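Local coordinates for protein N-acetylglucosamine-specific lectin (Saxidomus purpuratus, PDB 6A7T) that probably binds carbohydrates such as N-acetylglucosamine through a C-type lectin fold, recognising sugar without calcium, at residues G35-L40 and I151-C156; F73-I78 and V134-D139; L62-S67 and Y100-G105; Y87-S92 and G123-L128; E43-W48 and K147-C152. All blocks are in the same frame, centred on the assembly; numbering follows the deposited sequence. Where two conformers were deposited one is given.

Contact 1 of 5, residues G35-L40 and I151-C156. With CA (calcium ion), chain C.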
# COMPACT_ATOMS: atom_id res chain seq x y z
N GLY A 35 0.49 -2.04 1.58
CA GLY A 35 0.61 -0.58 1.71
C GLY A 35 1.27 0.11 0.51
O GLY A 35 1.90 1.14 0.68
N GLY A 36 1.17 -0.51 -0.67
CA GLY A 36 1.67 0.03 -1.90
C GLY A 36 3.08 -0.40 -2.22
O GLY A 36 3.66 0.03 -3.21
N SER A 37 3.66 -1.25 -1.38
CA SER A 37 5.03 -1.74 -1.60
C SER A 37 5.05 -3.26 -1.63
O SER A 37 4.20 -3.90 -1.06
CB SER A 37 5.94 -1.29 -0.50
OG SER A 37 6.14 0.10 -0.55
N CYS A 38 6.09 -3.80 -2.28
CA CYS A 38 6.45 -5.22 -2.22
C CYS A 38 7.68 -5.39 -1.31
O CYS A 38 8.60 -4.61 -1.33
CB CYS A 38 6.72 -5.78 -3.60
SG CYS A 38 5.27 -5.73 -4.69
N TYR A 39 7.64 -6.45 -0.51
CA TYR A 39 8.68 -6.76 0.47
C TYR A 39 9.24 -8.16 0.25
O TYR A 39 8.50 -9.13 0.04
CB TYR A 39 8.09 -6.72 1.87
CG TYR A 39 7.50 -5.39 2.26
CD1 TYR A 39 6.24 -5.00 1.83
CD2 TYR A 39 8.20 -4.51 3.07
CE1 TYR A 39 5.70 -3.75 2.15
CE2 TYR A 39 7.64 -3.31 3.48
CZ TYR A 39 6.41 -2.91 2.98
OH TYR A 39 5.92 -1.71 3.41
N LEU A 40 10.57 -8.25 0.48
CA LEU A 40 11.28 -9.53 0.49
C LEU A 40 11.91 -9.71 1.87
O LEU A 40 12.75 -8.90 2.26
CB LEU A 40 12.37 -9.50 -0.58
CG LEU A 40 13.21 -10.78 -0.68
CD1 LEU A 40 12.38 -11.96 -1.09
CD2 LEU A 40 14.36 -10.61 -1.65
N ILE A 151 15.39 -7.30 5.17
CA ILE A 151 14.06 -7.01 4.58
C ILE A 151 14.22 -5.92 3.52
O ILE A 151 14.67 -4.83 3.83
CB ILE A 151 13.03 -6.60 5.65
CG1 ILE A 151 12.94 -7.65 6.76
CG2 ILE A 151 11.67 -6.39 5.01
CD1 ILE A 151 12.32 -7.19 8.04
N CYS A 152 13.87 -6.26 2.27
CA CYS A 152 13.93 -5.30 1.16
C CYS A 152 12.51 -4.78 0.88
O CYS A 152 11.54 -5.51 1.10
CB CYS A 152 14.43 -5.87 -0.15
SG CYS A 152 16.04 -6.69 -0.04
N GLU A 153 12.41 -3.50 0.51
CA GLU A 153 11.14 -2.86 0.16
C GLU A 153 11.29 -2.24 -1.24
O GLU A 153 12.26 -1.58 -1.49
CB GLU A 153 10.78 -1.83 1.22
CG GLU A 153 9.46 -1.10 0.98
CD GLU A 153 9.10 0.01 1.96
OE1 GLU A 153 9.99 0.47 2.75
OE2 GLU A 153 7.95 0.44 1.90
N THR A 154 10.29 -2.43 -2.11
CA THR A 154 10.26 -1.71 -3.40
C THR A 154 8.88 -1.06 -3.56
O THR A 154 7.86 -1.62 -3.10
CB THR A 154 10.56 -2.63 -4.59
OG1 THR A 154 10.61 -1.84 -5.77
CG2 THR A 154 9.56 -3.75 -4.72
N ASP A 155 8.85 0.08 -4.24
CA ASP A 155 7.55 0.70 -4.58
C ASP A 155 7.31 0.62 -6.09
O ASP A 155 6.34 1.22 -6.62
CB ASP A 155 7.48 2.15 -4.11
CG ASP A 155 8.35 3.08 -4.91
OD1 ASP A 155 9.12 2.59 -5.81
OD2 ASP A 155 8.27 4.30 -4.66
N CYS A 156 8.15 -0.14 -6.77
CA CYS A 156 7.98 -0.44 -8.21
C CYS A 156 8.01 0.84 -9.06
O CYS A 156 7.48 0.85 -10.17
CB CYS A 156 6.67 -1.18 -8.45
SG CYS A 156 6.51 -2.78 -7.60
CA CA C . 8.28 1.90 3.99
O HOH W 1 6.09 2.68 3.17
O HOH W 2 9.03 3.41 2.16
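C38 and T154 form the first hydrogen-bonded pair of an antiparallel ribbon, strand 37-43 against strand 148-154, which joins the N- and C-terminal ends of the C-type lectin fold. The tight part is the backbone. C38 and T154 exchange two hydrogen bonds, C38 N to T154 O and T154 N to C38 O, both 2.9 Å, and L40 and C152 form the next hydrogen-bonded pair. On the face of these four residues, C38 CB meets T154 CG2 at 3.7 Å and L40 CB meets C152 CB at 4.2 Å; disulfides lead on from C38 to C27 and from C152 to C55. Y39 and E153, the non-hydrogen-bonded pair, send their side chains alongside each other across the other face, ring and carboxylate planes 18° apart. Beyond them lies the watery side: two waters join both carboxylate oxygens of E153 on the calcium ion, which T64, E66 and E70 also bind. E153 CG is anti to the backbone N (chi1 -179°) and the chain beyond is extended, which carries the carboxylate out to the metal. Y39 OH hydrogen-bonds to E70 OE1. The contact thins toward exposed D155; on the calcium face S37 OG donates to E153 OE2 at 3.1 Å, on its anti side.

Contact 2 of 5, residues F73-I78 and V134-D139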
# COMPACT_ATOMS: atom_id res chain seq x y z
N PHE A 73 2.75 -4.80 10.09
CA PHE A 73 2.86 -5.70 9.01
C PHE A 73 4.17 -6.48 9.15
O PHE A 73 4.19 -7.68 9.05
CB PHE A 73 2.79 -4.97 7.66
CG PHE A 73 3.30 -5.80 6.52
CD1 PHE A 73 2.59 -6.91 6.07
CD2 PHE A 73 4.53 -5.50 5.93
CE1 PHE A 73 3.09 -7.71 5.05
CE2 PHE A 73 5.01 -6.30 4.91
CZ PHE A 73 4.29 -7.39 4.46
N ILE A 74 5.29 -5.76 9.31
CA ILE A 74 6.60 -6.42 9.33
C ILE A 74 6.64 -7.40 10.50
O ILE A 74 7.08 -8.54 10.34
CB ILE A 74 7.73 -5.38 9.39
CG1 ILE A 74 7.79 -4.60 8.08
CG2 ILE A 74 9.04 -6.04 9.74
CD1 ILE A 74 8.57 -3.31 8.15
N ARG A 75 6.20 -6.93 11.68
CA ARG A 75 6.22 -7.76 12.86
C ARG A 75 5.40 -9.02 12.61
O ARG A 75 5.79 -10.11 13.06
CB ARG A 75 5.74 -6.99 14.08
CG ARG A 75 5.93 -7.80 15.36
CD ARG A 75 5.53 -7.03 16.60
NE ARG A 75 6.38 -5.89 16.83
CZ ARG A 75 6.13 -4.64 16.47
NH1 ARG A 75 4.96 -4.28 15.99
NH2 ARG A 75 7.11 -3.76 16.60
N GLY A 76 4.25 -8.86 11.95
CA GLY A 76 3.37 -10.02 11.59
C GLY A 76 4.09 -11.13 10.86
O GLY A 76 3.85 -12.31 11.14
N VAL A 77 4.98 -10.78 9.92
CA VAL A 77 5.74 -11.75 9.17
C VAL A 77 6.87 -12.32 10.03
O VAL A 77 6.96 -13.56 10.21
CB VAL A 77 6.28 -11.13 7.86
CG1 VAL A 77 7.11 -12.14 7.07
CG2 VAL A 77 5.14 -10.62 6.98
N ILE A 78 7.74 -11.47 10.60
CA ILE A 78 8.96 -12.00 11.21
C ILE A 78 8.64 -12.75 12.52
O ILE A 78 9.36 -13.67 12.87
CB ILE A 78 10.02 -10.90 11.35
CG1 ILE A 78 9.63 -9.80 12.32
CG2 ILE A 78 10.33 -10.37 9.96
CD1 ILE A 78 10.57 -8.64 12.32
N VAL A 134 11.02 -6.91 21.84
CA VAL A 134 10.08 -7.89 21.28
C VAL A 134 9.72 -7.50 19.84
O VAL A 134 8.68 -6.86 19.62
CB VAL A 134 8.83 -8.01 22.17
CG1 VAL A 134 7.90 -9.12 21.72
CG2 VAL A 134 9.24 -8.20 23.61
N TRP A 135 10.58 -7.88 18.88
CA TRP A 135 10.40 -7.49 17.50
C TRP A 135 10.25 -5.97 17.39
O TRP A 135 9.30 -5.42 16.90
CB TRP A 135 9.27 -8.28 16.82
CG TRP A 135 9.61 -9.72 16.60
CD1 TRP A 135 8.90 -10.80 17.07
CD2 TRP A 135 10.77 -10.26 15.93
NE1 TRP A 135 9.51 -11.96 16.67
CE2 TRP A 135 10.66 -11.67 16.00
CE3 TRP A 135 11.86 -9.70 15.25
CZ2 TRP A 135 11.58 -12.51 15.39
CZ3 TRP A 135 12.79 -10.54 14.69
CH2 TRP A 135 12.68 -11.93 14.80
N GLN A 136 11.29 -5.29 17.90
CA GLN A 136 11.41 -3.83 17.87
C GLN A 136 12.83 -3.51 17.41
O GLN A 136 13.72 -4.40 17.36
CB GLN A 136 11.10 -3.26 19.26
CG GLN A 136 9.64 -3.38 19.65
CD GLN A 136 9.47 -3.11 21.13
OE1 GLN A 136 10.08 -3.76 21.99
NE2 GLN A 136 8.71 -2.09 21.41
N TRP A 137 13.10 -2.24 17.18
CA TRP A 137 14.41 -1.89 16.60
C TRP A 137 15.53 -1.87 17.65
O TRP A 137 15.30 -1.50 18.80
CB TRP A 137 14.35 -0.55 15.85
CG TRP A 137 13.21 -0.33 14.95
CD1 TRP A 137 12.53 -1.26 14.21
CD2 TRP A 137 12.65 0.93 14.61
NE1 TRP A 137 11.56 -0.66 13.51
CE2 TRP A 137 11.59 0.69 13.73
CE3 TRP A 137 12.90 2.25 15.02
CZ2 TRP A 137 10.80 1.70 13.21
CZ3 TRP A 137 12.07 3.24 14.54
CH2 TRP A 137 11.08 2.99 13.62
N ASN A 138 16.74 -2.34 17.26
CA ASN A 138 17.96 -2.30 18.05
C ASN A 138 19.08 -1.75 17.16
O ASN A 138 19.02 -1.88 15.91
CB ASN A 138 18.43 -3.68 18.51
CG ASN A 138 19.58 -3.61 19.46
OD1 ASN A 138 19.57 -2.74 20.31
ND2 ASN A 138 20.57 -4.49 19.31
N ASP A 139 20.06 -1.09 17.78
CA ASP A 139 21.25 -0.53 17.10
C ASP A 139 22.43 -1.48 17.32
O ASP A 139 22.76 -1.83 18.47
CB ASP A 139 21.60 0.85 17.66
CG ASP A 139 21.85 0.84 19.17
OD1 ASP A 139 20.89 0.53 19.90
OD2 ASP A 139 23.02 1.02 19.58
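R75 on helix 68-78 grips the backbone carbonyl of W135 side-on. Its NE and NH2 both donate to W135 O, at 3.0 Å and 2.8 Å, and the NH2 bond approaches nearly along the C=O axis. The oxygen sits at the guanidinium edge, close to its plane. Below the charged end, R75 CG lies 3.7 Å from W135 CB as the two side chains slide past each other in opposite directions. One turn further along the helix, I78 lays CG1 over a face of the indole, 3.9 Å from the centroid of the six-membered ring, a CH-pi contact; I78 CD1 reaches W135 CE3 at 3.4 Å.

The next shell sets these groups in place. The arginine chain runs extended from the helix and bends at chi3 (-65°), turning the guanidinium onto the carbonyl, while D71, one helical turn back, forms a salt bridge with NH2. W135 stands at a corner of the chain with positive phi and, with Q136, faces L128 in a G1 beta bulge. Y87 and N129 also touch its side chain, and F41 and Y127 touch I78. Strand 136-140 carries N138, which binds N-acetylglucosamine, though no sugar is bound here. Two N-H groups converging on one carbonyl oxygen would hold the guanidinium against rotation, with the carboxylate of D71 probably balancing its charge.

Contact 3 of 5, residues L62-S67 and Y100-G105. With CA (calcium ion), chain C.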
# COMPACT_ATOMS: atom_id res chain seq x y z
N LEU A 62 16.80 -1.63 1.48
CA LEU A 62 16.42 -2.09 2.81
C LEU A 62 15.19 -1.28 3.28
O LEU A 62 15.08 -0.07 3.04
CB LEU A 62 17.61 -1.93 3.76
CG LEU A 62 18.72 -2.96 3.68
CD1 LEU A 62 19.95 -2.46 4.43
CD2 LEU A 62 18.25 -4.30 4.18
N VAL A 63 14.25 -1.99 3.94
CA VAL A 63 12.98 -1.45 4.33
C VAL A 63 13.12 -0.22 5.23
O VAL A 63 13.95 -0.18 6.09
CB VAL A 63 12.12 -2.52 5.02
CG1 VAL A 63 12.72 -2.97 6.34
CG2 VAL A 63 10.68 -2.06 5.17
N THR A 64 12.29 0.78 4.98
CA THR A 64 12.18 1.97 5.85
C THR A 64 10.76 1.96 6.42
O THR A 64 9.87 1.54 5.74
CB THR A 64 12.50 3.22 5.04
OG1 THR A 64 11.54 3.28 4.00
CG2 THR A 64 13.90 3.15 4.50
N VAL A 65 10.63 2.30 7.72
CA VAL A 65 9.37 2.03 8.47
C VAL A 65 8.80 3.37 8.94
O VAL A 65 9.20 3.87 10.00
CB VAL A 65 9.59 1.05 9.62
CG1 VAL A 65 8.24 0.64 10.24
CG2 VAL A 65 10.37 -0.18 9.17
N GLU A 66 7.95 3.90 8.09
CA GLU A 66 7.41 5.26 8.23
C GLU A 66 6.20 5.32 9.17
O GLU A 66 5.88 6.42 9.66
CB GLU A 66 6.98 5.79 6.87
CG GLU A 66 8.19 6.20 6.02
CD GLU A 66 8.79 5.09 5.15
OE1 GLU A 66 8.16 4.01 4.96
OE2 GLU A 66 9.92 5.33 4.67
N SER A 67 5.51 4.18 9.36
CA SER A 67 4.20 4.20 10.03
C SER A 67 4.09 2.99 10.96
O SER A 67 4.77 1.97 10.74
CB SER A 67 3.07 4.24 9.03
OG SER A 67 2.92 3.01 8.30
N TYR A 100 20.12 8.66 14.06
CA TYR A 100 19.65 7.64 13.16
C TYR A 100 18.65 8.24 12.15
O TYR A 100 17.71 9.00 12.45
CB TYR A 100 19.12 6.43 13.97
CG TYR A 100 20.19 5.68 14.70
CD1 TYR A 100 20.89 4.64 14.09
CD2 TYR A 100 20.53 5.97 16.02
CE1 TYR A 100 21.90 3.95 14.73
CE2 TYR A 100 21.54 5.30 16.67
CZ TYR A 100 22.27 4.31 16.02
OH TYR A 100 23.30 3.63 16.56
N ARG A 101 18.82 7.84 10.88
CA ARG A 101 17.99 8.20 9.76
C ARG A 101 17.73 6.95 8.89
O ARG A 101 18.53 6.02 8.87
CB ARG A 101 18.68 9.25 8.88
CG ARG A 101 19.10 10.53 9.61
CD ARG A 101 17.94 11.38 10.05
NE ARG A 101 17.29 12.07 8.94
CZ ARG A 101 16.88 13.34 8.97
NH1 ARG A 101 16.91 14.00 10.11
NH2 ARG A 101 16.44 13.92 7.85
N TRP A 102 16.61 6.97 8.19
CA TRP A 102 16.37 5.97 7.16
C TRP A 102 17.36 6.18 6.03
O TRP A 102 17.85 7.27 5.83
CB TRP A 102 14.93 6.02 6.66
CG TRP A 102 13.94 5.72 7.73
CD1 TRP A 102 12.95 6.54 8.18
CD2 TRP A 102 13.82 4.52 8.49
NE1 TRP A 102 12.21 5.95 9.17
CE2 TRP A 102 12.75 4.71 9.40
CE3 TRP A 102 14.53 3.31 8.52
CZ2 TRP A 102 12.36 3.72 10.29
CZ3 TRP A 102 14.18 2.35 9.44
CH2 TRP A 102 13.11 2.57 10.33
N ILE A 103 17.62 5.12 5.27
CA ILE A 103 18.70 5.20 4.27
C ILE A 103 18.34 6.08 3.07
O ILE A 103 19.25 6.44 2.33
CB ILE A 103 19.13 3.80 3.80
CG1 ILE A 103 17.95 3.03 3.24
CG2 ILE A 103 19.91 3.09 4.91
CD1 ILE A 103 18.36 1.83 2.42
N ASP A 104 17.07 6.46 2.89
CA ASP A 104 16.73 7.54 1.93
C ASP A 104 17.03 8.94 2.48
O ASP A 104 16.69 9.95 1.79
CB ASP A 104 15.27 7.52 1.51
CG ASP A 104 14.25 7.65 2.63
OD1 ASP A 104 14.63 7.85 3.79
OD2 ASP A 104 13.05 7.54 2.31
N GLY A 105 17.60 9.02 3.68
CA GLY A 105 17.97 10.27 4.34
C GLY A 105 16.92 10.83 5.30
O GLY A 105 17.23 11.79 6.08
CA CA C . 8.28 1.90 3.99
O HOH W 3 12.20 4.70 1.13
O HOH W 4 9.76 6.26 10.99
O HOH W 5 10.84 7.67 4.03
O HOH W 1 6.09 2.68 3.17
O HOH W 2 9.03 3.41 2.16
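W102 lays one face of its indole against the backbone of T64 and V65, in the loop that carries calcium ligands of this C-type lectin fold. T64 CA stands 4.1 Å from the centroid of the six-membered ring, a CH-pi contact, and V65 N lies over the same face, offset toward the rim. The T64 side chain meets the indole obliquely: CG2, anti to the carbonyl carbon, comes within 3.7 Å of W102 CB. V65 also crosses the ring at an angle, its CB 3.9 Å from W102 CH2 at the far end. At the indole edge, in plane, a water accepts from W102 NE1 at 3.1 Å and donates to V65 O, so the ring nitrogen is tied to the loop through solvent.

On the calcium side, carboxylates and waters take over. T64 OG1 donates to the syn side of E66 OE2 at 2.7 Å, and a bend at chi2 (89°) folds the E66 chain so that its other oxygen, OE1, binds the calcium ion at 2.3 Å; T64 O is a further ligand, and E70 and E153 complete the protein part of the site. E66 OE2 and D104 OD2 remain 4.5 Å apart, bridged by a water that donates to both, an arrangement likely to ease their like charges. D104 OD1 is hydrogen-bonded to S106 OG.

W102 opens the type I turn that closes strand 99-102. Its ring meets W137 of strand 136-140 edge-to-face and touches I89 of strand 86-94; V65 rests on helix 68-78, and L62 and I103 both pack against W48 of helix 48-57.

Contact 4 of 5, residues Y87-S92 and G123-L128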
# COMPACT_ATOMS: atom_id res chain seq x y z
N TYR A 87 16.59 -9.09 11.99
CA TYR A 87 16.62 -8.81 10.55
C TYR A 87 17.17 -7.40 10.37
O TYR A 87 16.65 -6.49 10.97
CB TYR A 87 15.22 -8.87 9.94
CG TYR A 87 14.61 -10.24 9.82
CD1 TYR A 87 14.06 -10.86 10.92
CD2 TYR A 87 14.52 -10.88 8.59
CE1 TYR A 87 13.45 -12.11 10.82
CE2 TYR A 87 13.91 -12.12 8.48
CZ TYR A 87 13.38 -12.74 9.60
OH TYR A 87 12.81 -14.00 9.53
N TRP A 88 18.09 -7.23 9.42
CA TRP A 88 18.55 -5.86 9.06
C TRP A 88 17.45 -5.06 8.37
O TRP A 88 16.74 -5.61 7.49
CB TRP A 88 19.78 -5.93 8.15
CG TRP A 88 20.99 -6.51 8.81
CD1 TRP A 88 21.71 -7.55 8.35
CD2 TRP A 88 21.58 -6.15 10.08
NE1 TRP A 88 22.76 -7.83 9.18
CE2 TRP A 88 22.69 -7.00 10.26
CE3 TRP A 88 21.30 -5.17 11.04
CZ2 TRP A 88 23.54 -6.91 11.35
CZ3 TRP A 88 22.14 -5.09 12.14
CH2 TRP A 88 23.23 -5.96 12.28
N ILE A 89 17.40 -3.76 8.68
CA ILE A 89 16.49 -2.82 8.04
C ILE A 89 17.26 -1.55 7.63
O ILE A 89 18.41 -1.41 7.93
CB ILE A 89 15.28 -2.48 8.92
CG1 ILE A 89 15.67 -1.76 10.21
CG2 ILE A 89 14.50 -3.75 9.20
CD1 ILE A 89 14.48 -1.29 11.05
N GLY A 90 16.59 -0.72 6.88
CA GLY A 90 17.17 0.42 6.16
C GLY A 90 17.29 1.65 7.03
O GLY A 90 16.89 2.74 6.59
N GLY A 91 17.88 1.50 8.22
CA GLY A 91 18.20 2.68 9.07
C GLY A 91 19.59 2.56 9.62
O GLY A 91 20.14 1.49 9.85
N SER A 92 20.23 3.71 9.85
CA SER A 92 21.60 3.75 10.25
C SER A 92 21.91 5.18 10.69
O SER A 92 21.18 6.10 10.44
CB SER A 92 22.58 3.32 9.15
OG SER A 92 22.58 4.26 8.10
N GLY A 123 25.64 3.23 14.69
CA GLY A 123 25.26 1.87 14.34
C GLY A 123 24.35 1.75 13.13
O GLY A 123 24.01 2.73 12.45
N CYS A 124 23.93 0.50 12.89
CA CYS A 124 22.89 0.21 11.91
C CYS A 124 21.74 -0.50 12.61
O CYS A 124 21.95 -1.06 13.67
CB CYS A 124 23.44 -0.65 10.79
SG CYS A 124 24.75 0.21 9.88
N MET A 125 20.56 -0.46 12.00
CA MET A 125 19.35 -0.91 12.69
C MET A 125 18.89 -2.29 12.21
O MET A 125 19.01 -2.66 11.04
CB MET A 125 18.22 0.09 12.54
CG MET A 125 18.55 1.52 13.08
SD MET A 125 17.43 2.79 12.67
CE MET A 125 15.94 2.14 13.45
N ASP A 126 18.28 -2.98 13.16
CA ASP A 126 17.56 -4.23 12.93
C ASP A 126 16.22 -4.21 13.66
O ASP A 126 15.96 -3.35 14.48
CB ASP A 126 18.43 -5.42 13.29
CG ASP A 126 18.86 -5.57 14.74
OD1 ASP A 126 18.22 -4.96 15.59
OD2 ASP A 126 19.78 -6.38 14.96
N TYR A 127 15.33 -5.14 13.29
CA TYR A 127 14.30 -5.68 14.21
C TYR A 127 15.02 -6.77 14.98
O TYR A 127 15.65 -7.61 14.39
CB TYR A 127 13.10 -6.27 13.46
CG TYR A 127 12.06 -5.26 13.08
CD1 TYR A 127 10.99 -4.93 13.90
CD2 TYR A 127 12.14 -4.61 11.85
CE1 TYR A 127 10.04 -3.99 13.53
CE2 TYR A 127 11.23 -3.63 11.50
CZ TYR A 127 10.16 -3.32 12.32
OH TYR A 127 9.26 -2.35 11.95
N LEU A 128 14.83 -6.80 16.31
CA LEU A 128 15.42 -7.82 17.15
C LEU A 128 14.34 -8.41 18.05
O LEU A 128 13.45 -7.65 18.48
CB LEU A 128 16.47 -7.12 18.03
CG LEU A 128 17.15 -7.97 19.10
CD1 LEU A 128 17.96 -9.13 18.56
CD2 LEU A 128 18.02 -7.08 20.01
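I89 sets CG1 between its backbone N and carbonyl carbon (chi1 64°), which turns CG2 to the edge of the Y127 ring, 3.7 Å from CD2; the two side chains cross at about a right angle. M125 CG lies anti to the carbonyl carbon, and the chain then bends at chi3 (61°), bringing SD against the backbone of G91, 3.7 Å from its CA. Hydrogen bonds run between the backbones at Y87 and Y127, which pair both ways, and from I89 N to M125 O at 3.1 Å. These are the central strands, 86-94 and 124-130, of the second antiparallel sheet of the C-type lectin fold, whose strand 136-140 carries sugar-binding residues, and their register slips by two residues between W88 and S92. The slip is a beta bulge, with G90 at the centre of an inverse gamma turn. Beyond it M125 N finds G91 O at 2.9 Å. W88 turns the edge of its indole to the M125 carbonyl: CE3 lies 3.4 Å from M125 O, near the ring plane, and 3.7 Å from D126 CB. Past the bulge, S92 CA makes a CA-H...O contact with G123 O at 3.4 Å, and C124 continues through a disulfide to C143. Y127 OH hydrogen-bonds to D71 of helix 68-78.

Contact 5 of 5, residues E43-W48 and K147-C152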
# COMPACT_ATOMS: atom_id res chain seq x y z
N GLU A 43 16.34 -14.56 3.62
CA GLU A 43 16.88 -15.35 4.70
C GLU A 43 18.37 -15.64 4.52
O GLU A 43 18.98 -16.33 5.37
CB GLU A 43 16.06 -16.61 4.83
CG GLU A 43 14.64 -16.28 5.25
CD GLU A 43 13.83 -17.48 5.66
OE1 GLU A 43 14.21 -18.60 5.23
OE2 GLU A 43 12.85 -17.29 6.41
N THR A 44 18.96 -15.15 3.45
CA THR A 44 20.41 -15.26 3.27
C THR A 44 21.10 -14.30 4.25
O THR A 44 20.72 -13.16 4.37
CB THR A 44 20.90 -14.95 1.86
OG1 THR A 44 20.38 -15.95 0.98
CG2 THR A 44 22.40 -14.93 1.73
N GLU A 45 22.09 -14.79 4.98
CA GLU A 45 22.71 -14.00 6.04
C GLU A 45 23.89 -13.21 5.49
O GLU A 45 24.79 -13.80 4.83
CB GLU A 45 23.18 -14.92 7.17
CG GLU A 45 22.04 -15.59 7.89
CD GLU A 45 22.50 -16.50 9.00
OE1 GLU A 45 23.26 -17.45 8.70
OE2 GLU A 45 22.12 -16.25 10.15
N ARG A 46 23.80 -11.88 5.61
CA ARG A 46 24.77 -10.92 5.08
C ARG A 46 24.97 -9.81 6.11
O ARG A 46 24.09 -9.53 6.91
CB ARG A 46 24.27 -10.27 3.79
CG ARG A 46 23.70 -11.19 2.72
CD ARG A 46 23.08 -10.36 1.59
NE ARG A 46 22.49 -11.16 0.54
CZ ARG A 46 21.25 -11.64 0.60
NH1 ARG A 46 20.49 -11.37 1.63
NH2 ARG A 46 20.77 -12.37 -0.39
N GLY A 47 26.15 -9.17 6.09
CA GLY A 47 26.40 -7.99 6.85
C GLY A 47 25.46 -6.88 6.40
O GLY A 47 24.81 -7.03 5.38
N TRP A 48 25.33 -5.84 7.21
CA TRP A 48 24.31 -4.80 6.93
C TRP A 48 24.62 -4.12 5.61
O TRP A 48 23.69 -3.95 4.80
CB TRP A 48 24.24 -3.80 8.07
CG TRP A 48 23.17 -2.78 7.90
CD1 TRP A 48 21.92 -2.85 8.43
CD2 TRP A 48 23.24 -1.53 7.20
NE1 TRP A 48 21.22 -1.72 8.14
CE2 TRP A 48 22.01 -0.90 7.37
CE3 TRP A 48 24.24 -0.88 6.46
CZ2 TRP A 48 21.73 0.32 6.77
CZ3 TRP A 48 24.01 0.39 5.98
CH2 TRP A 48 22.74 0.96 6.09
N LYS A 147 26.38 -11.00 10.25
CA LYS A 147 25.66 -11.52 9.08
C LYS A 147 24.28 -11.97 9.54
O LYS A 147 24.21 -12.87 10.34
CB LYS A 147 26.38 -12.70 8.42
CG LYS A 147 27.66 -12.34 7.69
CD LYS A 147 28.26 -13.53 6.94
CE LYS A 147 29.62 -13.25 6.37
NZ LYS A 147 30.22 -14.49 5.84
N GLY A 148 23.22 -11.37 8.99
CA GLY A 148 21.88 -11.76 9.30
C GLY A 148 20.97 -11.62 8.07
O GLY A 148 21.40 -11.09 7.04
N PRO A 149 19.71 -12.06 8.21
CA PRO A 149 18.72 -11.91 7.13
C PRO A 149 18.37 -10.42 7.07
O PRO A 149 18.74 -9.65 7.95
CB PRO A 149 17.56 -12.84 7.59
CG PRO A 149 17.60 -12.68 9.07
CD PRO A 149 19.08 -12.60 9.43
N SER A 150 17.57 -10.05 6.09
CA SER A 150 17.26 -8.62 5.86
C SER A 150 15.91 -8.52 5.19
O SER A 150 15.36 -9.53 4.74
CB SER A 150 18.34 -7.95 5.05
OG SER A 150 18.49 -8.50 3.74
N ILE A 151 15.39 -7.30 5.17
CA ILE A 151 14.06 -7.01 4.58
C ILE A 151 14.22 -5.92 3.52
O ILE A 151 14.67 -4.83 3.83
CB ILE A 151 13.03 -6.60 5.65
CG1 ILE A 151 12.94 -7.65 6.76
CG2 ILE A 151 11.67 -6.39 5.01
CD1 ILE A 151 12.32 -7.19 8.04
N CYS A 152 13.87 -6.26 2.27
CA CYS A 152 13.93 -5.30 1.16
C CYS A 152 12.51 -4.78 0.88
O CYS A 152 11.54 -5.51 1.10
CB CYS A 152 14.43 -5.87 -0.15
SG CYS A 152 16.04 -6.69 -0.04
O HOH W 6 20.74 -10.11 4.36
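The short strand 45-46, just ahead of helix 48-57, is pinned here to the start of strand 148-154 by one antiparallel hydrogen-bonded pair, R46 with G148. R46 N donates to G148 O and G148 N to R46 O, both at 2.9 Å. Two CA-H...O contacts flank the pair, E45 CA to G148 O and K147 CA to R46 O, each 3.3 Å. E45 and K147 lie on the solvent side, E45 CG reaching over G148 CA at 4.1 Å, and P149 CB touches E43 CA.

In the C-type lectin fold this places the first helix beside strand 148-154 of the terminal sheet: G47 is its N-cap residue, and W48, the next, gives its NE1 to I89 O. R46 runs extended from CG to NE (chi3 -178°), carrying its guanidinium back over T44, whose CB rests against one face. In the plane at the guanidinium edge, a water accepts from R46 NH1 at 3.0 Å. The same water donates to G148 O and is hydrogen-bonded to S150 OG at 2.8 Å, linking the arginine to two residues of strand 148-154. R46 NH1 also has a salt bridge to D42, and the group makes a cation-pi contact with F54 of helix 48-57.

Contacts 1 and 5 share strand 148-154 about 16 Å apart, centre to centre, and close the chain into a long loop holding contacts 2, 3 and 4. Within it contact 4 is nested inside contact 2, and contact 3 crosses both. These three reach the second antiparallel sheet, of strands 99-102, 86-94, 124-130 and 136-140; contact 4 lies nearest the chain centre, about 9 Å from contact 3 and 10 Å from contacts 2 and 5. I151 makes backbone hydrogen bonds to W88 and V63, tying the terminal sheet to the bulged strand and the calcium loop. Contacts 1 and 3 supply E153, T64 and E66 to one calcium ion, while contact 2 holds a sugar-binding residue.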